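Local atomic coordinates of aminoglycoside phosphotransferase (Alicyclobacillus acidocaldarius subsp. acidocaldarius, PDB entry 4PDY), a protein that probably transfers phosphate groups to small-molecule substrates and has a fold related to that of protein kinases. Residues A250-R262 / R285-L299. Residues are numbered along the deposited sequence; the frame is centred on the assembly and turned at random. Where two conformers were deposited one is given.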
ATOM      1  N   ALA A 250      -6.830 -11.014   1.631  1.00 11.30           N
ATOM      2  CA  ALA A 250      -5.982 -10.684   2.776  1.00 11.38           C
ATOM      3  C   ALA A 250      -6.797  -9.975   3.823  1.00 11.63           C
ATOM      4  O   ALA A 250      -7.783  -9.318   3.486  1.00 12.66           O
ATOM      5  CB  ALA A 250      -4.807  -9.834   2.355  1.00 13.15           C
ATOM      6  N   PRO A 251      -6.396 -10.078   5.109  1.00 12.00           N
ATOM      7  CA  PRO A 251      -7.175  -9.424   6.141  1.00 12.27           C
ATOM      8  C   PRO A 251      -7.230  -7.919   5.926  1.00 11.31           C
ATOM      9  O   PRO A 251      -6.222  -7.307   5.601  1.00 11.36           O
ATOM     10  CB  PRO A 251      -6.420  -9.774   7.422  1.00 13.56           C
ATOM     11  CG  PRO A 251      -5.758 -11.078   7.121  1.00 16.37           C
ATOM     12  CD  PRO A 251      -5.335 -10.927   5.679  1.00 13.80           C
ATOM     13  N   ARG A 252      -8.403  -7.353   6.177  1.00 11.07           N
ATOM     14  CA  ARG A 252      -8.639  -5.933   6.012  1.00 10.41           C
ATOM     15  C   ARG A 252      -7.649  -5.066   6.780  1.00 11.34           C
ATOM     16  O   ARG A 252      -7.276  -3.974   6.330  1.00 12.33           O
ATOM     17  CB  ARG A 252     -10.080  -5.604   6.385  1.00 11.87           C
ATOM     18  CG  ARG A 252     -10.508  -4.215   5.988  1.00 12.05           C
ATOM     19  CD  ARG A 252     -11.992  -3.988   6.123  1.00 11.85           C
ATOM     20  NE  ARG A 252     -12.386  -3.833   7.529  1.00 11.91           N
ATOM     21  CZ  ARG A 252     -13.434  -3.131   7.950  1.00 12.50           C
ATOM     22  NH1 ARG A 252     -14.224  -2.499   7.074  1.00 11.57           N
ATOM     23  NH2 ARG A 252     -13.686  -3.020   9.249  1.00 13.97           N
ATOM     24  N   ALA A 253      -7.198  -5.531   7.933  1.00 11.40           N
ATOM     25  CA  ALA A 253      -6.232  -4.814   8.732  1.00  9.97           C
ATOM     26  C   ALA A 253      -4.957  -4.438   7.971  1.00 10.85           C
ATOM     27  O   ALA A 253      -4.281  -3.462   8.332  1.00 11.71           O
ATOM     28  CB  ALA A 253      -5.870  -5.649   9.970  1.00 11.10           C
ATOM     29  N   LEU A 254      -4.582  -5.228   6.966  1.00 11.35           N
ATOM     30  CA  LEU A 254      -3.376  -4.893   6.204  1.00 11.66           C
ATOM     31  C   LEU A 254      -3.516  -3.571   5.447  1.00 11.49           C
ATOM     32  O   LEU A 254      -2.665  -2.710   5.590  1.00 10.96           O
ATOM     33  CB  LEU A 254      -3.000  -6.000   5.248  1.00 12.98           C
ATOM     34  CG  LEU A 254      -2.478  -7.300   5.879  1.00 17.36           C
ATOM     35  CD1 LEU A 254      -2.106  -8.297   4.799  1.00 18.88           C
ATOM     36  CD2 LEU A 254      -1.291  -7.042   6.794  1.00 22.61           C
ATOM     37  N   ASP A 255      -4.600  -3.403   4.702  1.00 10.34           N
ATOM     38  CA  ASP A 255      -4.813  -2.144   4.006  1.00 11.00           C
ATOM     39  C   ASP A 255      -4.995  -1.016   5.023  1.00 11.18           C
ATOM     40  O   ASP A 255      -4.481   0.088   4.831  1.00 10.64           O
ATOM     41  CB  ASP A 255      -6.034  -2.232   3.082  1.00 11.69           C
ATOM     42  CG  ASP A 255      -5.714  -2.723   1.643  1.00 11.28           C
ATOM     43  OD1 ASP A 255      -4.530  -2.879   1.238  1.00 12.00           O
ATOM     44  OD2 ASP A 255      -6.715  -2.991   0.923  1.00 11.02           O
HETATM   45  N   MSE A 256      -5.727  -1.278   6.105  0.50 10.17           N
HETATM   46  CA  MSE A 256      -5.969  -0.239   7.092  0.50 10.29           C
HETATM   47  C   MSE A 256      -4.687   0.242   7.734  0.50  9.86           C
HETATM   48  O   MSE A 256      -4.450   1.449   7.842  0.50 10.17           O
HETATM   49  CB  MSE A 256      -6.991  -0.743   8.106  0.50  9.89           C
HETATM   50  CG  MSE A 256      -7.582   0.413   8.892  0.50 10.22           C
HETATM   51 SE   MSE A 256      -8.805  -0.256  10.259  0.50 12.89          SE
HETATM   52  CE  MSE A 256     -10.020  -1.501   9.342  0.50 12.28           C
ATOM     53  N   ALA A 257      -3.839  -0.699   8.159  1.00 10.04           N
ATOM     54  CA  ALA A 257      -2.577  -0.356   8.799  1.00  9.78           C
ATOM     55  C   ALA A 257      -1.617   0.328   7.828  1.00  9.18           C
ATOM     56  O   ALA A 257      -0.868   1.196   8.234  1.00  9.96           O
ATOM     57  CB  ALA A 257      -1.927  -1.599   9.423  1.00 10.83           C
ATOM     58  N   HIS A 258      -1.567  -0.139   6.592  1.00 10.35           N
ATOM     59  CA  HIS A 258      -0.665   0.493   5.609  1.00 10.40           C
ATOM     60  C   HIS A 258      -1.062   1.945   5.286  1.00 10.40           C
ATOM     61  O   HIS A 258      -0.197   2.816   5.297  1.00 10.58           O
ATOM     62  CB  HIS A 258      -0.540  -0.368   4.344  1.00 11.80           C
ATOM     63  CG  HIS A 258       0.029  -1.737   4.605  1.00 15.17           C
ATOM     64  ND1 HIS A 258      -0.266  -2.820   3.814  1.00 17.13           N
ATOM     65  CD2 HIS A 258       0.825  -2.201   5.597  1.00 18.45           C
ATOM     66  CE1 HIS A 258       0.359  -3.891   4.278  1.00 18.75           C
ATOM     67  NE2 HIS A 258       1.046  -3.534   5.349  1.00 20.51           N
ATOM     68  N   LEU A 259      -2.348   2.188   5.116  1.00  9.55           N
ATOM     69  CA  LEU A 259      -2.835   3.553   4.966  1.00  9.53           C
ATOM     70  C   LEU A 259      -2.499   4.386   6.192  1.00 10.87           C
ATOM     71  O   LEU A 259      -2.004   5.515   6.088  1.00 10.52           O
ATOM     72  CB  LEU A 259      -4.334   3.559   4.721  1.00 10.40           C
ATOM     73  CG  LEU A 259      -4.955   4.960   4.597  1.00  9.48           C
ATOM     74  CD1 LEU A 259      -4.355   5.790   3.456  1.00 10.06           C
ATOM     75  CD2 LEU A 259      -6.441   4.832   4.408  1.00 10.99           C
ATOM     76  N   LEU A 260      -2.761   3.829   7.381  1.00  9.98           N
ATOM     77  CA  LEU A 260      -2.498   4.580   8.584  1.00  9.94           C
ATOM     78  C   LEU A 260      -1.020   4.915   8.745  1.00  8.95           C
ATOM     79  O   LEU A 260      -0.663   6.011   9.154  1.00 10.38           O
ATOM     80  CB  LEU A 260      -3.011   3.807   9.812  1.00  9.85           C
ATOM     81  CG  LEU A 260      -4.525   3.793  10.007  1.00 11.55           C
ATOM     82  CD1 LEU A 260      -4.979   2.676  10.937  1.00 11.79           C
ATOM     83  CD2 LEU A 260      -5.017   5.120  10.579  1.00 12.31           C
ATOM     84  N   ARG A 261      -0.143   3.948   8.503  1.00  9.51           N
ATOM     85  CA  ARG A 261       1.257   4.203   8.755  1.00 10.51           C
ATOM     86  C   ARG A 261       1.759   5.321   7.832  1.00 10.89           C
ATOM     87  O   ARG A 261       2.466   6.217   8.254  1.00 11.77           O
ATOM     88  CB  ARG A 261       2.127   2.943   8.631  1.00 11.02           C
ATOM     89  CG  ARG A 261       3.442   3.165   9.348  1.00 12.82           C
ATOM     90  CD  ARG A 261       4.550   2.191   9.014  1.00 14.20           C
ATOM     91  NE  ARG A 261       4.269   0.775   9.193  1.00 14.22           N
ATOM     92  CZ  ARG A 261       4.288   0.067  10.340  1.00 16.67           C
ATOM     93  NH1 ARG A 261       4.543   0.618  11.522  1.00 15.25           N
ATOM     94  NH2 ARG A 261       4.075  -1.236  10.271  1.00 18.51           N
ATOM     95  N   ARG A 262       1.405   5.213   6.577  1.00 11.99           N
ATOM     96  CA  ARG A 262       1.851   6.228   5.609  1.00 11.48           C
ATOM     97  C   ARG A 262       1.298   7.605   5.946  1.00 11.10           C
ATOM     98  O   ARG A 262       2.023   8.616   5.894  1.00 14.80           O
ATOM     99  CB  ARG A 262       1.438   5.803   4.201  1.00 13.46           C
ATOM    100  CG  ARG A 262       2.278   4.642   3.677  1.00 18.59           C
ATOM    101  CD  ARG A 262       1.988   4.257   2.231  1.00 25.28           C
ATOM    102  NE  ARG A 262       2.851   3.139   1.814  1.00 29.11           N
ATOM    103  CZ  ARG A 262       2.452   1.885   1.557  1.00 31.81           C
ATOM    104  NH1 ARG A 262       1.169   1.515   1.617  1.00 24.21           N
ATOM    105  NH2 ARG A 262       3.360   0.978   1.205  1.00 37.00           N
ATOM    106  N   ARG A 285     -18.134  -1.575   7.208  1.00 13.92           N
ATOM    107  CA  ARG A 285     -18.312  -2.716   8.106  1.00 15.45           C
ATOM    108  C   ARG A 285     -17.622  -2.389   9.412  1.00 16.34           C
ATOM    109  O   ARG A 285     -16.480  -1.968   9.411  1.00 14.07           O
ATOM    110  CB  ARG A 285     -17.744  -3.991   7.485  1.00 17.75           C
ATOM    111  CG  ARG A 285     -17.901  -5.235   8.338  1.00 24.92           C
ATOM    112  CD  ARG A 285     -17.596  -6.500   7.553  1.00 33.50           C
ATOM    113  NE  ARG A 285     -17.865  -7.697   8.345  1.00 47.42           N
ATOM    114  CZ  ARG A 285     -19.077  -8.206   8.574  1.00 49.73           C
ATOM    115  NH1 ARG A 285     -20.172  -7.627   8.081  1.00 51.41           N
ATOM    116  NH2 ARG A 285     -19.196  -9.302   9.312  1.00 64.59           N
ATOM    117  N   ASN A 286     -18.334  -2.620  10.520  0.50 17.38           N
ATOM    118  CA  ASN A 286     -17.836  -2.426  11.882  0.50 19.55           C
ATOM    119  C   ASN A 286     -16.414  -2.912  12.068  0.50 15.06           C
ATOM    120  O   ASN A 286     -16.072  -4.006  11.604  0.50 17.46           O
ATOM    121  CB  ASN A 286     -18.730  -3.215  12.859  0.50 21.27           C
ATOM    122  CG  ASN A 286     -18.299  -3.069  14.315  0.50 24.02           C
ATOM    123  OD1 ASN A 286     -18.296  -1.970  14.864  0.50 25.62           O
ATOM    124  ND2 ASN A 286     -17.942  -4.185  14.949  0.50 25.58           N
ATOM    125  N   ILE A 287     -15.590  -2.126  12.759  1.00 14.19           N
ATOM    126  CA  ILE A 287     -14.271  -2.596  13.165  1.00 14.78           C
ATOM    127  C   ILE A 287     -14.374  -3.220  14.564  1.00 16.52           C
ATOM    128  O   ILE A 287     -14.582  -2.501  15.556  1.00 16.66           O
ATOM    129  CB  ILE A 287     -13.267  -1.438  13.237  1.00 14.12           C
ATOM    130  CG1 ILE A 287     -13.215  -0.667  11.907  1.00 14.29           C
ATOM    131  CG2 ILE A 287     -11.877  -1.934  13.586  1.00 14.48           C
ATOM    132  CD1 ILE A 287     -12.441   0.637  12.027  1.00 14.59           C
ATOM    133  N   PRO A 288     -14.234  -4.556  14.671  1.00 15.04           N
ATOM    134  CA  PRO A 288     -14.261  -5.142  16.021  1.00 16.29           C
ATOM    135  C   PRO A 288     -12.971  -4.866  16.764  1.00 14.34           C
ATOM    136  O   PRO A 288     -11.942  -4.511  16.170  1.00 13.08           O
ATOM    137  CB  PRO A 288     -14.407  -6.638  15.758  1.00 19.84           C
ATOM    138  CG  PRO A 288     -13.832  -6.842  14.400  1.00 17.50           C
ATOM    139  CD  PRO A 288     -14.064  -5.578  13.625  1.00 15.90           C
ATOM    140  N   LYS A 289     -13.006  -5.055  18.071  1.00 15.70           N
ATOM    141  CA  LYS A 289     -11.835  -4.820  18.894  1.00 14.66           C
ATOM    142  C   LYS A 289     -10.598  -5.572  18.366  1.00 13.07           C
ATOM    143  O   LYS A 289      -9.498  -5.010  18.361  1.00 14.57           O
ATOM    144  CB  LYS A 289     -12.120  -5.244  20.331  1.00 16.68           C
ATOM    145  CG  LYS A 289     -11.029  -4.903  21.330  1.00 18.44           C
ATOM    146  CD  LYS A 289     -11.498  -5.172  22.766  1.00 23.22           C
ATOM    147  CE  LYS A 289     -10.394  -4.823  23.737  1.00 29.31           C
ATOM    148  NZ  LYS A 289     -10.780  -5.126  25.137  1.00 36.42           N
ATOM    149  N   SER A 290     -10.784  -6.838  17.961  1.00 13.64           N
ATOM    150  CA  SER A 290      -9.661  -7.641  17.519  1.00 14.93           C
ATOM    151  C   SER A 290      -9.026  -7.079  16.239  1.00 12.67           C
ATOM    152  O   SER A 290      -7.846  -7.267  16.022  1.00 13.19           O
ATOM    153  CB  SER A 290     -10.055  -9.112  17.310  1.00 18.17           C
ATOM    154  OG  SER A 290     -11.124  -9.286  16.387  1.00 23.75           O
ATOM    155  N   GLU A 291      -9.830  -6.437  15.387  1.00 12.93           N
ATOM    156  CA  GLU A 291      -9.290  -5.805  14.164  1.00 12.10           C
ATOM    157  C   GLU A 291      -8.461  -4.595  14.535  1.00 10.09           C
ATOM    158  O   GLU A 291      -7.385  -4.371  13.965  1.00 11.83           O
ATOM    159  CB  GLU A 291     -10.399  -5.444  13.180  1.00 12.90           C
ATOM    160  CG  GLU A 291      -9.905  -4.828  11.867  1.00 13.01           C
ATOM    161  CD  GLU A 291     -10.992  -4.831  10.830  1.00 13.70           C
ATOM    162  OE1 GLU A 291     -12.059  -4.289  11.127  1.00 16.97           O
ATOM    163  OE2 GLU A 291     -10.770  -5.338   9.712  1.00 13.91           O
ATOM    164  N   TYR A 292      -8.957  -3.786  15.464  1.00 11.29           N
ATOM    165  CA  TYR A 292      -8.146  -2.680  15.977  1.00 11.90           C
ATOM    166  C   TYR A 292      -6.821  -3.204  16.499  1.00 11.78           C
ATOM    167  O   TYR A 292      -5.778  -2.612  16.317  1.00 12.01           O
ATOM    168  CB  TYR A 292      -8.849  -1.926  17.091  1.00 10.75           C
ATOM    169  CG  TYR A 292      -9.825  -0.864  16.686  1.00 12.30           C
ATOM    170  CD1 TYR A 292      -9.364   0.328  16.129  1.00 13.51           C
ATOM    171  CD2 TYR A 292     -11.188  -1.019  16.868  1.00 14.48           C
ATOM    172  CE1 TYR A 292     -10.233   1.341  15.777  1.00 15.18           C
ATOM    173  CE2 TYR A 292     -12.072  -0.011  16.515  1.00 14.59           C
ATOM    174  CZ  TYR A 292     -11.583   1.167  15.951  1.00 14.31           C
ATOM    175  OH  TYR A 292     -12.413   2.207  15.572  1.00 18.93           O
ATOM    176  N   ARG A 293      -6.880  -4.313  17.246  1.00 11.86           N
ATOM    177  CA  ARG A 293      -5.650  -4.830  17.863  1.00 13.29           C
ATOM    178  C   ARG A 293      -4.654  -5.340  16.824  1.00 10.69           C
ATOM    179  O   ARG A 293      -3.451  -5.176  16.996  1.00 12.39           O
ATOM    180  CB  ARG A 293      -5.972  -5.897  18.907  1.00 15.05           C
ATOM    181  CG  ARG A 293      -6.924  -5.365  19.957  1.00 18.38           C
ATOM    182  CD  ARG A 293      -6.408  -5.448  21.361  1.00 24.08           C
ATOM    183  NE  ARG A 293      -6.000  -6.793  21.724  1.00 22.36           N
ATOM    184  CZ  ARG A 293      -5.037  -7.066  22.595  1.00 27.49           C
ATOM    185  NH1 ARG A 293      -4.730  -8.327  22.843  1.00 27.95           N
ATOM    186  NH2 ARG A 293      -4.383  -6.088  23.223  1.00 28.91           N
ATOM    187  N   ALA A 294      -5.153  -5.968  15.761  1.00 11.62           N
ATOM    188  CA  ALA A 294      -4.284  -6.367  14.652  1.00 12.51           C
ATOM    189  C   ALA A 294      -3.608  -5.149  14.001  1.00 11.26           C
ATOM    190  O   ALA A 294      -2.424  -5.176  13.696  1.00 12.86           O
ATOM    191  CB  ALA A 294      -5.062  -7.149  13.616  1.00 12.44           C
ATOM    192  N   VAL A 295      -4.380  -4.081  13.789  1.00 10.88           N
ATOM    193  CA  VAL A 295      -3.833  -2.839  13.254  1.00 10.49           C
ATOM    194  C   VAL A 295      -2.783  -2.276  14.225  1.00 10.88           C
ATOM    195  O   VAL A 295      -1.714  -1.864  13.803  1.00 12.60           O
ATOM    196  CB  VAL A 295      -4.958  -1.814  12.989  1.00 12.03           C
ATOM    197  CG1 VAL A 295      -4.369  -0.445  12.710  1.00 12.59           C
ATOM    198  CG2 VAL A 295      -5.834  -2.256  11.831  1.00 11.48           C
ATOM    199  N   GLU A 296      -3.073  -2.294  15.538  1.00 11.52           N
ATOM    200  CA  GLU A 296      -2.089  -1.826  16.490  1.00 11.67           C
ATOM    201  C   GLU A 296      -0.788  -2.642  16.445  1.00 12.36           C
ATOM    202  O   GLU A 296       0.304  -2.085  16.586  1.00 13.45           O
ATOM    203  CB  GLU A 296      -2.636  -1.910  17.909  1.00 13.03           C
ATOM    204  CG  GLU A 296      -3.744  -0.919  18.218  1.00 15.44           C
ATOM    205  CD  GLU A 296      -4.197  -1.041  19.657  1.00 18.38           C
ATOM    206  OE1 GLU A 296      -4.874  -2.039  20.008  1.00 22.89           O
ATOM    207  OE2 GLU A 296      -3.849  -0.139  20.436  1.00 21.20           O
ATOM    208  N   ALA A 297      -0.907  -3.959  16.285  1.00 12.03           N
ATOM    209  CA  ALA A 297       0.278  -4.811  16.208  1.00 13.84           C
ATOM    210  C   ALA A 297       1.196  -4.367  15.071  1.00 13.01           C
ATOM    211  O   ALA A 297       2.428  -4.257  15.213  1.00 13.48           O
ATOM    212  CB  ALA A 297      -0.117  -6.269  15.998  1.00 14.62           C
ATOM    213  N   ILE A 298       0.572  -4.073  13.934  1.00 12.38           N
ATOM    214  CA  ILE A 298       1.333  -3.660  12.775  1.00 11.54           C
ATOM    215  C   ILE A 298       1.941  -2.266  13.009  1.00 11.79           C
ATOM    216  O   ILE A 298       3.134  -2.071  12.795  1.00 12.50           O
ATOM    217  CB  ILE A 298       0.453  -3.676  11.507  1.00 12.22           C
ATOM    218  CG1 ILE A 298       0.044  -5.097  11.141  1.00 13.48           C
ATOM    219  CG2 ILE A 298       1.189  -3.060  10.317  1.00 12.79           C
ATOM    220  CD1 ILE A 298      -1.193  -5.175  10.288  1.00 16.24           C
ATOM    221  N   LEU A 299       1.118  -1.293  13.410  1.00 10.84           N
ATOM    222  CA  LEU A 299       1.623   0.059  13.638  1.00 12.71           C
ATOM    223  C   LEU A 299       2.666   0.204  14.728  1.00 12.65           C
ATOM    224  O   LEU A 299       3.562   1.041  14.631  1.00 12.45           O
ATOM    225  CB  LEU A 299       0.515   1.007  13.999  1.00 13.45           C
ATOM    226  CG  LEU A 299      -0.495   1.319  12.943  1.00 14.57           C
ATOM    227  CD1 LEU A 299      -1.510   2.300  13.496  1.00 14.21           C
ATOM    228  CD2 LEU A 299       0.218   1.898  11.730  1.00 15.22           C
TER
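Arg252 and Glu291 both carry CG anti to the backbone N (chi1 -168° and -178°), and the arginine chain then bends at chi3 (75°) to lay its guanidinium beside the carboxylate. The result is a side-on, two-pronged salt bridge between packed helices 252-262 and 289-299 in the helical part of this kinase-like fold. Both bonds are nearly straight: Arg252 NE reaches Glu291 OE2 at 3.1 Å and Arg252 NH2 reaches Glu291 OE1 at 2.8 Å, each oxygen met on its syn side. The far end of the guanidinium turns to the chain leading into helix 289-299, NH1 and NH2 converging on Arg285 O. Tyr211 supplies Glu291 OE2 with a further hydrogen bond, and Phe281 O takes one from Arg252 NH1. A methionine at Arg252 would probably leave the buried Glu291 carboxylate without its charge partner and Arg285 O without two donors. Beyond this polar end, the helix axes approach to 9.1 Å through knobs-into-holes packing. Val295 enters between Ala253, Met256 (present as selenomethionine), Ala257 and Leu260, its CG1 3.6 Å from Leu260 CD1. Ile298 fills the next hole, where Ala257 CB meets its CG2 at 3.6 Å. Arg261, which helps to wall that hole, bonds through NH2 to Ile298 O at 2.8 Å, from above the carbonyl plane.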